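Local coordinates for catalase-3 (Neurospora crassa, PDB 4AJ9), which breaks hydrogen peroxide down to water and oxygen with a heme cofactor and so probably protects the cell from peroxide damage, at residues C[239-242]-C[243-247]; C[459-462]-C[463-467]; C[616-619]-C[620-624]. All blocks are in the same frame, centred on the assembly; numbering follows the deposited sequence.

Contact 1: residues C[239-242]-C[243-247]; sequences LVWE and EAQVL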
loop_
_atom_site.group_PDB
_atom_site.type_symbol
_atom_site.label_atom_id
_atom_site.label_comp_id
_atom_site.label_asym_id
_atom_site.label_seq_id
_atom_site.Cartn_x
_atom_site.Cartn_y
_atom_site.Cartn_z
ATOM N N LEU C 239 -24.624 -31.035 10.719
ATOM C CA LEU C 239 -25.168 -30.762 12.031
ATOM C C LEU C 239 -26.653 -30.438 11.877
ATOM O O LEU C 239 -27.177 -30.480 10.765
ATOM C CB LEU C 239 -24.430 -29.559 12.615
ATOM C CG LEU C 239 -22.901 -29.672 12.605
ATOM C CD1 LEU C 239 -22.238 -28.370 13.086
ATOM C CD2 LEU C 239 -22.437 -30.859 13.448
ATOM N N VAL C 240 -27.332 -30.120 12.981
ATOM C CA VAL C 240 -28.647 -29.484 12.902
ATOM C C VAL C 240 -28.497 -28.017 13.317
ATOM O O VAL C 240 -27.537 -27.669 14.003
ATOM C CB VAL C 240 -29.719 -30.227 13.753
ATOM C CG1 VAL C 240 -29.897 -31.651 13.225
ATOM C CG2 VAL C 240 -29.337 -30.249 15.230
ATOM N N TRP C 241 -29.412 -27.158 12.879
ATOM C CA TRP C 241 -29.246 -25.717 13.086
ATOM C C TRP C 241 -29.114 -25.319 14.563
ATOM O O TRP C 241 -28.199 -24.573 14.939
ATOM C CB TRP C 241 -30.364 -24.924 12.403
ATOM C CG TRP C 241 -30.236 -23.444 12.614
ATOM C CD1 TRP C 241 -31.157 -22.615 13.191
ATOM C CD2 TRP C 241 -29.104 -22.623 12.290
ATOM N NE1 TRP C 241 -30.672 -21.325 13.232
ATOM C CE2 TRP C 241 -29.416 -21.305 12.688
ATOM C CE3 TRP C 241 -27.860 -22.874 11.701
ATOM C CZ2 TRP C 241 -28.535 -20.237 12.500
ATOM C CZ3 TRP C 241 -26.976 -21.814 11.529
ATOM C CH2 TRP C 241 -27.320 -20.511 11.926
ATOM N N GLU C 242 -30.015 -25.833 15.396
ATOM C CA GLU C 242 -29.998 -25.524 16.824
ATOM C C GLU C 242 -28.675 -25.917 17.489
ATOM O O GLU C 242 -28.284 -25.321 18.478
ATOM C CB GLU C 242 -31.199 -26.163 17.553
ATOM C CG GLU C 242 -31.389 -27.653 17.327
ATOM C CD GLU C 242 -32.254 -27.983 16.112
ATOM O OE1 GLU C 242 -32.315 -27.170 15.162
ATOM O OE2 GLU C 242 -32.869 -29.073 16.109
ATOM N N GLU C 243 -28.005 -26.925 16.936
ATOM C CA GLU C 243 -26.691 -27.366 17.394
ATOM C C GLU C 243 -25.608 -26.408 16.912
ATOM O O GLU C 243 -24.768 -25.944 17.689
ATOM C CB GLU C 243 -26.409 -28.747 16.808
ATOM C CG GLU C 243 -25.051 -29.357 17.121
ATOM C CD GLU C 243 -24.894 -30.721 16.469
ATOM O OE1 GLU C 243 -25.626 -30.994 15.485
ATOM O OE2 GLU C 243 -24.064 -31.527 16.946
ATOM N N ALA C 244 -25.622 -26.141 15.609
ATOM C CA ALA C 244 -24.642 -25.253 14.977
ATOM C C ALA C 244 -24.584 -23.886 15.651
ATOM O O ALA C 244 -23.516 -23.280 15.742
ATOM C CB ALA C 244 -24.946 -25.096 13.488
ATOM N N GLN C 245 -25.726 -23.414 16.142
ATOM C CA GLN C 245 -25.790 -22.110 16.799
ATOM C C GLN C 245 -25.058 -22.089 18.135
ATOM O O GLN C 245 -24.311 -21.162 18.419
ATOM C CB GLN C 245 -27.232 -21.684 17.015
ATOM C CG GLN C 245 -27.957 -21.279 15.760
ATOM C CD GLN C 245 -29.191 -20.490 16.090
ATOM O OE1 GLN C 245 -30.104 -21.000 16.730
ATOM N NE2 GLN C 245 -29.210 -19.222 15.696
ATOM N N VAL C 246 -25.292 -23.098 18.963
ATOM C CA VAL C 246 -24.600 -23.186 20.242
ATOM C C VAL C 246 -23.109 -23.385 20.004
ATOM O O VAL C 246 -22.265 -22.803 20.690
ATOM C CB VAL C 246 -25.166 -24.329 21.103
ATOM C CG1 VAL C 246 -24.290 -24.564 22.320
ATOM C CG2 VAL C 246 -26.617 -24.014 21.505
ATOM N N LEU C 247 -22.788 -24.194 19.005
ATOM C CA LEU C 247 -21.395 -24.498 18.676
ATOM C C LEU C 247 -20.621 -23.256 18.242
ATOM O O LEU C 247 -19.434 -23.130 18.546
ATOM C CB LEU C 247 -21.333 -25.572 17.587
ATOM C CG LEU C 247 -19.985 -26.161 17.159
ATOM C CD1 LEU C 247 -19.055 -26.396 18.351
ATOM C CD2 LEU C 247 -20.226 -27.450 16.380
#

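Contact 2: residues C[459-462]-C[463-467]; sequences FVIN and AIRFE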
loop_
_atom_site.group_PDB
_atom_site.type_symbol
_atom_site.label_atom_id
_atom_site.label_comp_id
_atom_site.label_asym_id
_atom_site.label_seq_id
_atom_site.Cartn_x
_atom_site.Cartn_y
_atom_site.Cartn_z
ATOM N N PHE C 459 -35.589 -30.099 7.219
ATOM C CA PHE C 459 -34.489 -29.238 7.652
ATOM C C PHE C 459 -34.386 -28.002 6.764
ATOM O O PHE C 459 -34.194 -26.886 7.253
ATOM C CB PHE C 459 -33.162 -29.994 7.652
ATOM C CG PHE C 459 -33.020 -30.984 8.776
ATOM C CD1 PHE C 459 -33.674 -30.788 9.973
ATOM C CD2 PHE C 459 -32.216 -32.103 8.633
ATOM C CE1 PHE C 459 -33.529 -31.690 11.007
ATOM C CE2 PHE C 459 -32.075 -33.008 9.660
ATOM C CZ PHE C 459 -32.731 -32.795 10.849
ATOM N N VAL C 460 -34.502 -28.211 5.453
ATOM C CA VAL C 460 -34.491 -27.106 4.495
ATOM C C VAL C 460 -35.624 -26.126 4.790
ATOM O O VAL C 460 -35.407 -24.913 4.894
ATOM C CB VAL C 460 -34.613 -27.615 3.041
ATOM C CG1 VAL C 460 -34.904 -26.461 2.087
ATOM C CG2 VAL C 460 -33.350 -28.409 2.611
ATOM N N ILE C 461 -36.837 -26.645 4.946
ATOM C CA ILE C 461 -37.991 -25.793 5.219
ATOM C C ILE C 461 -37.830 -25.020 6.535
ATOM O O ILE C 461 -38.142 -23.832 6.618
ATOM C CB ILE C 461 -39.289 -26.634 5.254
ATOM C CG1 ILE C 461 -39.798 -26.864 3.831
ATOM C CG2 ILE C 461 -40.364 -25.939 6.087
ATOM C CD1 ILE C 461 -40.748 -28.035 3.710
ATOM N N ASN C 462 -37.363 -25.719 7.563
ATOM C CA ASN C 462 -37.155 -25.115 8.871
ATOM C C ASN C 462 -36.053 -24.059 8.869
ATOM O O ASN C 462 -36.119 -23.091 9.617
ATOM C CB ASN C 462 -36.872 -26.188 9.927
ATOM C CG ASN C 462 -38.120 -26.972 10.300
ATOM O OD1 ASN C 462 -39.233 -26.610 9.906
ATOM N ND2 ASN C 462 -37.943 -28.029 11.068
ATOM N N ALA C 463 -35.035 -24.260 8.040
ATOM C CA ALA C 463 -33.984 -23.262 7.898
ATOM C C ALA C 463 -34.560 -22.016 7.223
ATOM O O ALA C 463 -34.302 -20.882 7.637
ATOM C CB ALA C 463 -32.809 -23.831 7.104
ATOM N N ILE C 464 -35.362 -22.226 6.184
ATOM C CA ILE C 464 -36.007 -21.102 5.506
ATOM C C ILE C 464 -36.959 -20.380 6.451
ATOM O O ILE C 464 -36.995 -19.147 6.484
ATOM C CB ILE C 464 -36.759 -21.545 4.238
ATOM C CG1 ILE C 464 -35.782 -22.179 3.234
ATOM C CG2 ILE C 464 -37.495 -20.356 3.615
ATOM C CD1 ILE C 464 -36.470 -22.822 1.994
ATOM N N ARG C 465 -37.726 -21.148 7.227
ATOM C CA ARG C 465 -38.594 -20.555 8.251
ATOM C C ARG C 465 -37.789 -19.709 9.238
ATOM O O ARG C 465 -38.166 -18.583 9.566
ATOM C CB ARG C 465 -39.342 -21.645 9.040
ATOM C CG ARG C 465 -40.463 -22.339 8.282
ATOM C CD ARG C 465 -40.970 -23.566 9.076
ATOM N NE ARG C 465 -42.250 -24.075 8.583
ATOM C CZ ARG C 465 -42.791 -25.237 8.947
ATOM N NH1 ARG C 465 -42.155 -26.047 9.790
ATOM N NH2 ARG C 465 -43.969 -25.599 8.453
ATOM N N PHE C 466 -36.690 -20.264 9.736
ATOM C CA PHE C 466 -35.875 -19.538 10.712
ATOM C C PHE C 466 -35.392 -18.215 10.100
ATOM O O PHE C 466 -35.647 -17.137 10.642
ATOM C CB PHE C 466 -34.695 -20.405 11.177
ATOM C CG PHE C 466 -33.661 -19.657 11.985
ATOM C CD1 PHE C 466 -32.614 -19.003 11.353
ATOM C CD2 PHE C 466 -33.730 -19.622 13.377
ATOM C CE1 PHE C 466 -31.652 -18.310 12.085
ATOM C CE2 PHE C 466 -32.771 -18.931 14.124
ATOM C CZ PHE C 466 -31.726 -18.276 13.475
ATOM N N GLU C 467 -34.722 -18.315 8.952
ATOM C CA GLU C 467 -34.142 -17.158 8.263
ATOM C C GLU C 467 -35.153 -16.094 7.858
ATOM O O GLU C 467 -34.964 -14.911 8.135
ATOM C CB GLU C 467 -33.354 -17.613 7.026
ATOM C CG GLU C 467 -32.185 -18.536 7.363
ATOM C CD GLU C 467 -30.846 -17.990 6.910
ATOM O OE1 GLU C 467 -30.827 -17.049 6.084
ATOM O OE2 GLU C 467 -29.807 -18.509 7.377
#

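Contact 3: residues C[616-619]-C[620-624]; sequences ILTD and GYRWG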
loop_
_atom_site.group_PDB
_atom_site.type_symbol
_atom_site.label_atom_id
_atom_site.label_comp_id
_atom_site.label_asym_id
_atom_site.label_seq_id
_atom_site.Cartn_x
_atom_site.Cartn_y
_atom_site.Cartn_z
ATOM N N ILE C 616 -25.891 -31.431 28.757
ATOM C CA ILE C 616 -25.076 -32.136 27.772
ATOM C C ILE C 616 -25.804 -33.357 27.226
ATOM O O ILE C 616 -25.807 -33.605 26.016
ATOM C CB ILE C 616 -23.719 -32.564 28.366
ATOM C CG1 ILE C 616 -22.864 -31.334 28.688
ATOM C CG2 ILE C 616 -22.952 -33.455 27.377
ATOM C CD1 ILE C 616 -21.541 -31.659 29.359
ATOM N N LEU C 617 -26.418 -34.132 28.116
ATOM C CA LEU C 617 -27.115 -35.340 27.679
ATOM C C LEU C 617 -28.369 -34.963 26.909
ATOM O O LEU C 617 -28.715 -35.608 25.920
ATOM C CB LEU C 617 -27.477 -36.223 28.870
ATOM C CG LEU C 617 -27.965 -37.633 28.528
ATOM C CD1 LEU C 617 -26.932 -38.343 27.674
ATOM C CD2 LEU C 617 -28.261 -38.436 29.802
ATOM N N THR C 618 -29.045 -33.913 27.374
ATOM C CA THR C 618 -30.241 -33.409 26.716
ATOM C C THR C 618 -29.928 -32.891 25.308
ATOM O O THR C 618 -30.623 -33.241 24.346
ATOM C CB THR C 618 -30.924 -32.298 27.560
ATOM O OG1 THR C 618 -31.361 -32.848 28.815
ATOM C CG2 THR C 618 -32.116 -31.709 26.829
ATOM N N ASP C 619 -28.886 -32.068 25.188
ATOM C CA ASP C 619 -28.481 -31.529 23.889
ATOM C C ASP C 619 -28.144 -32.680 22.953
ATOM O O ASP C 619 -28.628 -32.737 21.832
ATOM C CB ASP C 619 -27.245 -30.625 24.007
ATOM C CG ASP C 619 -27.537 -29.270 24.669
ATOM O OD1 ASP C 619 -28.697 -28.811 24.655
ATOM O OD2 ASP C 619 -26.580 -28.655 25.200
ATOM N N GLY C 620 -27.292 -33.585 23.418
ATOM C CA GLY C 620 -26.853 -34.708 22.614
ATOM C C GLY C 620 -28.057 -35.453 22.075
ATOM O O GLY C 620 -28.137 -35.759 20.881
ATOM N N TYR C 621 -29.016 -35.723 22.954
ATOM C CA TYR C 621 -30.227 -36.414 22.521
ATOM C C TYR C 621 -31.040 -35.595 21.523
ATOM O O TYR C 621 -31.416 -36.104 20.469
ATOM C CB TYR C 621 -31.106 -36.818 23.697
ATOM C CG TYR C 621 -32.418 -37.428 23.249
ATOM C CD1 TYR C 621 -32.516 -38.788 22.943
ATOM C CD2 TYR C 621 -33.551 -36.645 23.118
ATOM C CE1 TYR C 621 -33.723 -39.342 22.525
ATOM C CE2 TYR C 621 -34.748 -37.187 22.699
ATOM C CZ TYR C 621 -34.834 -38.529 22.407
ATOM O OH TYR C 621 -36.048 -39.033 21.993
ATOM N N ARG C 622 -31.317 -34.334 21.848
ATOM C CA ARG C 622 -32.160 -33.517 20.982
ATOM C C ARG C 622 -31.547 -33.220 19.615
ATOM O O ARG C 622 -32.262 -32.983 18.649
ATOM C CB ARG C 622 -32.527 -32.203 21.666
ATOM C CG ARG C 622 -34.007 -32.087 21.942
ATOM C CD ARG C 622 -34.353 -32.505 23.344
ATOM N NE ARG C 622 -34.300 -31.363 24.242
ATOM C CZ ARG C 622 -35.252 -31.029 25.109
ATOM N NH1 ARG C 622 -36.366 -31.745 25.211
ATOM N NH2 ARG C 622 -35.086 -29.958 25.871
ATOM N N TRP C 623 -30.223 -33.201 19.552
ATOM C CA TRP C 623 -29.512 -32.927 18.314
ATOM C C TRP C 623 -29.279 -34.198 17.496
ATOM O O TRP C 623 -28.545 -34.186 16.501
ATOM C CB TRP C 623 -28.190 -32.232 18.641
ATOM C CG TRP C 623 -28.411 -30.891 19.284
ATOM C CD1 TRP C 623 -29.556 -30.150 19.254
ATOM C CD2 TRP C 623 -27.464 -30.139 20.047
ATOM N NE1 TRP C 623 -29.378 -28.971 19.945
ATOM C CE2 TRP C 623 -28.102 -28.943 20.447
ATOM C CE3 TRP C 623 -26.135 -30.358 20.431
ATOM C CZ2 TRP C 623 -27.456 -27.968 21.213
ATOM C CZ3 TRP C 623 -25.495 -29.390 21.203
ATOM C CH2 TRP C 623 -26.156 -28.206 21.573
ATOM N N GLY C 624 -29.914 -35.290 17.916
ATOM C CA GLY C 624 -29.913 -36.535 17.161
ATOM C C GLY C 624 -28.683 -37.428 17.273
ATOM O O GLY C 624 -28.515 -38.348 16.471
#

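Contact 1: residues C[239-242]-C[243-247]
Glu243 reaches back round the first turn of helix 241-250 to Val240, the N-cap residue, and Gln245 lies against Trp241, one turn earlier. Taking the polar contacts first, Val240 N donates to Glu243 OE1 at 3.2 Å, a nearly straight bond (164° at the hydrogen). This is the side-chain-to-N-cap half of a capping box; valine has no polar side-chain atom to supply the other half. Glu243 manages it by running straight out, with CG anti to the backbone N (chi1 177°) and the rest of the chain extended. The helix proper opens with Ala244 N bonded to Val240 O at 2.9 Å, and Gln245 N repeats the pattern on Trp241 O.

The stacked pair comes next. The amide of Gln245 lies over one face of the Trp241 indole, the two planes 27° apart, with CD 3.3 Å from Trp241 NE1. Just before the amide, Gln245 CG makes a CH-pi contact with the six-membered ring, 3.7 Å from its centroid. The amide oxygen, OE1, is bonded to Lys250 of the second subunit.

Aliphatic carbons fill in the rest. Leu239, still ahead of the helix, crosses Glu243 at about a right angle, its CB lying against the carboxylate, 3.4 Å from Glu243 OE1. The purely apolar touches are Leu239 CD1 on Leu247 CD2 at 4.0 Å and Val240 CG2 on Glu243 CB at 3.6 Å.

Glu243 also forms salt bridges to Lys669 through OE1 and to Lys625 through OE2. Its buried carboxylate therefore serves one backbone N-H and two lysines, an arrangement that probably favours the charged form and fixes the group's rotation at the start of the helix.

Contact 2: residues C[459-462]-C[463-467]
This is a mostly buried i-to-i+4 and i-to-i+3 contact inside helix 454-468, in which the extended side chain of Arg465 runs alongside Asn462 and past Ile461, one turn earlier. The helix lies in the catalase-related immune-responsive region of the chain. Backbone bonds run without a break from Ala463 N on Phe459 O to Phe466 N on Asn462 O.

On top of that ladder, Arg465 NH1 donates to Asn462 OD1 at 3.0 Å. The approach is nearly in line with the side-chain C=O, but OD1 stands 30° out of the guanidinium plane, and the N-H points at it only moderately well (133°). Asn462 OD1 also accepts from Gln458 NE2. Ile461 CG2 sits over one face of the guanidinium, 3.6 Å from Arg465 NE; this is the branch anti to the backbone N, which turns it toward the arginine. Further round, the Val460 and Ile464 side chains lie side by side, CG1 and CD1 4.0 Å apart.

Arg465 NH2 is bonded to Arg494 O and forms a salt bridge with Asp677. A leucine here would probably cost Asp677 this charge partner and leave the Arg494 carbonyl and Asn462 OD1 without this donor.

Helix 489-499 thus packs against the Ile461, Ile464 and Arg465 side of the helix, while Phe466 meets Trp241 of helix 241-250 edge-to-face.

Contact 3: residues C[616-619]-C[620-624]
Asp619 lies flat on the indole of Trp623 where helix 612-622 ends in a Schellman motif. The helix links strands 587-590 and 627-630 as a beta-alpha-beta unit, in a region related to the class I glutamine amidotransferase fold. Gly624, at positive phi, is the C-prime residue: its N bonds to Tyr621 O, and Lys625 N reaches Gly620 O.

Asp619 has CG anti to its own carbonyl carbon (chi1 -72°), which carries the carboxylate out alongside the tryptophan. The two planes are only 8° apart, with Asp619 CG 3.6 Å from Trp623 CH2, and CB makes a CH-pi contact 3.5 Å from the centroid of the six-membered ring. Asp619 OD1 accepts from Gln615 NE2, one turn back.

Arg622 is more contorted. Its chi1 of -115° is far from a staggered value, and the chain bends again at chi2 and chi3 to run beside Thr618. Thr618 CG2 then covers one guanidinium face, 3.4 Å from Arg622 NE, while Thr618 OG1 bonds to Ser614 O.

The backbone oxygen of Asp619 accepts from Trp623 N at 2.8 Å and, as a contact only, sits over the indole face, 3.2 Å from Trp623 CG.

From the N terminus, contact 1 comes first, at the start of helix 241-250 in the catalase region; contact 2 follows inside helix 454-468, and contact 3 at the end of helix 612-622 in the C-terminal domain. Each closes just a helical turn, so they run in series and none nests in or crosses another. Contact 1 touches both of the others: Phe466 and Phe459 pack on it from contact 2, and Trp623 from contact 3, near Glu242, Glu243 and Val246. Contacts 2 and 3 stay about 7 Å apart at their nearest atoms. Helix 241-250 therefore sits between the other two helices and joins three regions of the chain.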